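PDB 1X0U: hypothetical methylmalonyl-CoA decarboxylase alpha subunit from Sulfolobus tokodaii, which is a putative carboxyl transferase subunit, a member of the ClpP/crotonase-like superfamily that is built as an assembly of six chains. Local coordinates for residues E260-I264 / R321-V326. Residues are numbered along the deposited sequence; the frame is centred on the assembly and turned at random.
Sequences EPPYI and RIAGNV
Ile264 N donates to Gly324 O at 3.2 Å, the one direct backbone hydrogen bond by which the irregular segment 260-264 runs against the hairpin of 321-326, while a water bridges Pro261 O and Val326 N at the start of strand 325-332. Arg321 does most of the side-chain work. Arg321 NH1 gives a short, fairly straight bond of 2.6 Å to Pro262 O, lying in the carbonyl plane and close to that of the guanidinium; NH2 adds a weak bond to the same oxygen. Arg321 NH1 also reaches back to Gly324 O at 2.9 Å, above that carbonyl plane, so one carbonyl oxygen accepts from both segments. Ile322 to Asn325 form the type I' turn of a beta hairpin joining strands 315-322 and 325-332, the turn's amides at Ala323 and Gly324 being held by the carboxylate of Asp300. Ile264 lies over one guanidinium face, its CB 3.4 Å above the plane. With chi1 at 170°, which sets CG opposite the backbone N, the Tyr263 ring lies along the turn, where Asn325 ND2 meets its edge 3.4 Å from Tyr263 CD2, ring and amide planes 78° apart. At the Val326 end, Pro261 CB packs 3.6 Å from Val326 CB.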
ATOM      1  N   GLU A 260      -0.469  18.468  11.445  1.00 25.61           N
ATOM      2  CA  GLU A 260      -1.414  18.780  12.501  1.00 26.29           C
ATOM      3  C   GLU A 260      -1.480  20.289  12.670  1.00 23.80           C
ATOM      4  O   GLU A 260      -0.486  20.985  12.455  1.00 22.25           O
ATOM      5  CB  GLU A 260      -0.977  18.110  13.806  1.00 29.09           C
ATOM      6  CG  GLU A 260       0.362  18.571  14.341  1.00 34.38           C
ATOM      7  CD  GLU A 260       1.047  17.499  15.177  1.00 38.05           C
ATOM      8  OE1 GLU A 260       2.074  17.807  15.822  1.00 39.65           O
ATOM      9  OE2 GLU A 260       0.559  16.342  15.176  1.00 39.08           O
ATOM     10  N   PRO A 261      -2.658  20.821  13.020  1.00 22.25           N
ATOM     11  CA  PRO A 261      -2.757  22.271  13.199  1.00 21.72           C
ATOM     12  C   PRO A 261      -1.629  22.730  14.118  1.00 22.65           C
ATOM     13  O   PRO A 261      -1.310  22.068  15.110  1.00 22.36           O
ATOM     14  CB  PRO A 261      -4.150  22.457  13.798  1.00 21.61           C
ATOM     15  CG  PRO A 261      -4.515  21.083  14.333  1.00 22.22           C
ATOM     16  CD  PRO A 261      -3.938  20.162  13.320  1.00 21.55           C
ATOM     17  N   PRO A 262      -1.003  23.867  13.796  1.00 22.26           N
ATOM     18  CA  PRO A 262       0.104  24.388  14.600  1.00 24.05           C
ATOM     19  C   PRO A 262      -0.212  24.777  16.038  1.00 25.05           C
ATOM     20  O   PRO A 262      -1.239  25.395  16.325  1.00 24.29           O
ATOM     21  CB  PRO A 262       0.608  25.568  13.767  1.00 22.97           C
ATOM     22  CG  PRO A 262      -0.658  26.078  13.137  1.00 24.76           C
ATOM     23  CD  PRO A 262      -1.363  24.802  12.716  1.00 22.96           C
ATOM     24  N   TYR A 263       0.687  24.384  16.936  1.00 26.70           N
ATOM     25  CA  TYR A 263       0.577  24.696  18.353  1.00 28.06           C
ATOM     26  C   TYR A 263       1.034  26.145  18.425  1.00 30.39           C
ATOM     27  O   TYR A 263       1.878  26.554  17.625  1.00 31.17           O
ATOM     28  CB  TYR A 263       1.507  23.789  19.157  1.00 26.88           C
ATOM     29  CG  TYR A 263       1.634  24.192  20.601  1.00 28.30           C
ATOM     30  CD1 TYR A 263       2.598  25.116  21.001  1.00 28.46           C
ATOM     31  CD2 TYR A 263       0.752  23.696  21.563  1.00 27.56           C
ATOM     32  CE1 TYR A 263       2.680  25.545  22.323  1.00 30.21           C
ATOM     33  CE2 TYR A 263       0.824  24.119  22.894  1.00 30.04           C
ATOM     34  CZ  TYR A 263       1.790  25.046  23.264  1.00 30.72           C
ATOM     35  OH  TYR A 263       1.857  25.489  24.567  1.00 32.37           O
ATOM     36  N   ILE A 264       0.505  26.929  19.359  1.00 32.91           N
ATOM     37  CA  ILE A 264       0.897  28.335  19.388  1.00 36.49           C
ATOM     38  C   ILE A 264       1.003  29.032  20.746  1.00 39.36           C
ATOM     39  O   ILE A 264       1.053  28.388  21.803  1.00 37.77           O
ATOM     40  CB  ILE A 264      -0.069  29.153  18.494  1.00 36.72           C
ATOM     41  CG1 ILE A 264       0.692  30.238  17.735  1.00 37.19           C
ATOM     42  CG2 ILE A 264      -1.168  29.767  19.343  1.00 37.84           C
ATOM     43  CD1 ILE A 264      -0.178  31.036  16.790  1.00 36.57           C
ATOM     44  N   ARG A 321      -8.239  27.801  20.516  1.00 11.64           N
ATOM     45  CA  ARG A 321      -7.176  26.958  21.004  1.00 13.39           C
ATOM     46  C   ARG A 321      -7.506  26.565  22.421  1.00 14.25           C
ATOM     47  O   ARG A 321      -8.099  27.345  23.166  1.00 13.70           O
ATOM     48  CB  ARG A 321      -5.835  27.694  20.966  1.00 12.82           C
ATOM     49  CG  ARG A 321      -5.217  27.731  19.586  1.00 15.26           C
ATOM     50  CD  ARG A 321      -4.074  28.713  19.508  1.00 16.51           C
ATOM     51  NE  ARG A 321      -3.662  28.909  18.122  1.00 16.16           N
ATOM     52  CZ  ARG A 321      -3.072  27.978  17.385  1.00 15.70           C
ATOM     53  NH1 ARG A 321      -2.819  26.791  17.912  1.00 16.67           N
ATOM     54  NH2 ARG A 321      -2.756  28.227  16.115  1.00 14.30           N
ATOM     55  N   ILE A 322      -7.142  25.340  22.778  1.00 15.61           N
ATOM     56  CA  ILE A 322      -7.343  24.846  24.129  1.00 17.57           C
ATOM     57  C   ILE A 322      -5.996  24.338  24.598  1.00 18.69           C
ATOM     58  O   ILE A 322      -5.533  23.277  24.166  1.00 19.82           O
ATOM     59  CB  ILE A 322      -8.387  23.727  24.183  1.00 17.22           C
ATOM     60  CG1 ILE A 322      -9.781  24.334  23.975  1.00 18.16           C
ATOM     61  CG2 ILE A 322      -8.299  23.010  25.526  1.00 18.39           C
ATOM     62  CD1 ILE A 322     -10.914  23.352  24.078  1.00 17.41           C
ATOM     63  N   ALA A 323      -5.361  25.115  25.468  1.00 19.34           N
ATOM     64  CA  ALA A 323      -4.035  24.778  25.977  1.00 20.04           C
ATOM     65  C   ALA A 323      -3.063  24.783  24.803  1.00 19.67           C
ATOM     66  O   ALA A 323      -2.227  23.893  24.669  1.00 20.93           O
ATOM     67  CB  ALA A 323      -4.049  23.401  26.649  1.00 21.41           C
ATOM     68  N   GLY A 324      -3.204  25.778  23.934  1.00 19.94           N
ATOM     69  CA  GLY A 324      -2.313  25.893  22.792  1.00 19.70           C
ATOM     70  C   GLY A 324      -2.669  25.137  21.523  1.00 19.35           C
ATOM     71  O   GLY A 324      -2.168  25.485  20.455  1.00 17.93           O
ATOM     72  N   ASN A 325      -3.519  24.115  21.623  1.00 18.89           N
ATOM     73  CA  ASN A 325      -3.906  23.329  20.449  1.00 17.75           C
ATOM     74  C   ASN A 325      -5.233  23.743  19.834  1.00 15.85           C
ATOM     75  O   ASN A 325      -6.199  24.057  20.529  1.00 14.54           O
ATOM     76  CB  ASN A 325      -3.961  21.837  20.793  1.00 19.01           C
ATOM     77  CG  ASN A 325      -2.586  21.226  20.950  1.00 20.80           C
ATOM     78  OD1 ASN A 325      -2.402  20.295  21.726  1.00 24.81           O
ATOM     79  ND2 ASN A 325      -1.614  21.736  20.202  1.00 22.04           N
ATOM     80  N   VAL A 326      -5.269  23.709  18.510  1.00 14.53           N
ATOM     81  CA  VAL A 326      -6.439  24.087  17.740  1.00 11.54           C
ATOM     82  C   VAL A 326      -7.596  23.113  17.882  1.00 11.73           C
ATOM     83  O   VAL A 326      -7.412  21.894  17.894  1.00 11.95           O
ATOM     84  CB  VAL A 326      -6.083  24.197  16.235  1.00 14.70           C
ATOM     85  CG1 VAL A 326      -7.289  24.689  15.444  1.00 10.74           C
ATOM     86  CG2 VAL A 326      -4.883  25.136  16.046  1.00 12.69           C
TER
HETATM   87  O   HOH W   1      -2.834  22.508  17.302  1.00 22.84           O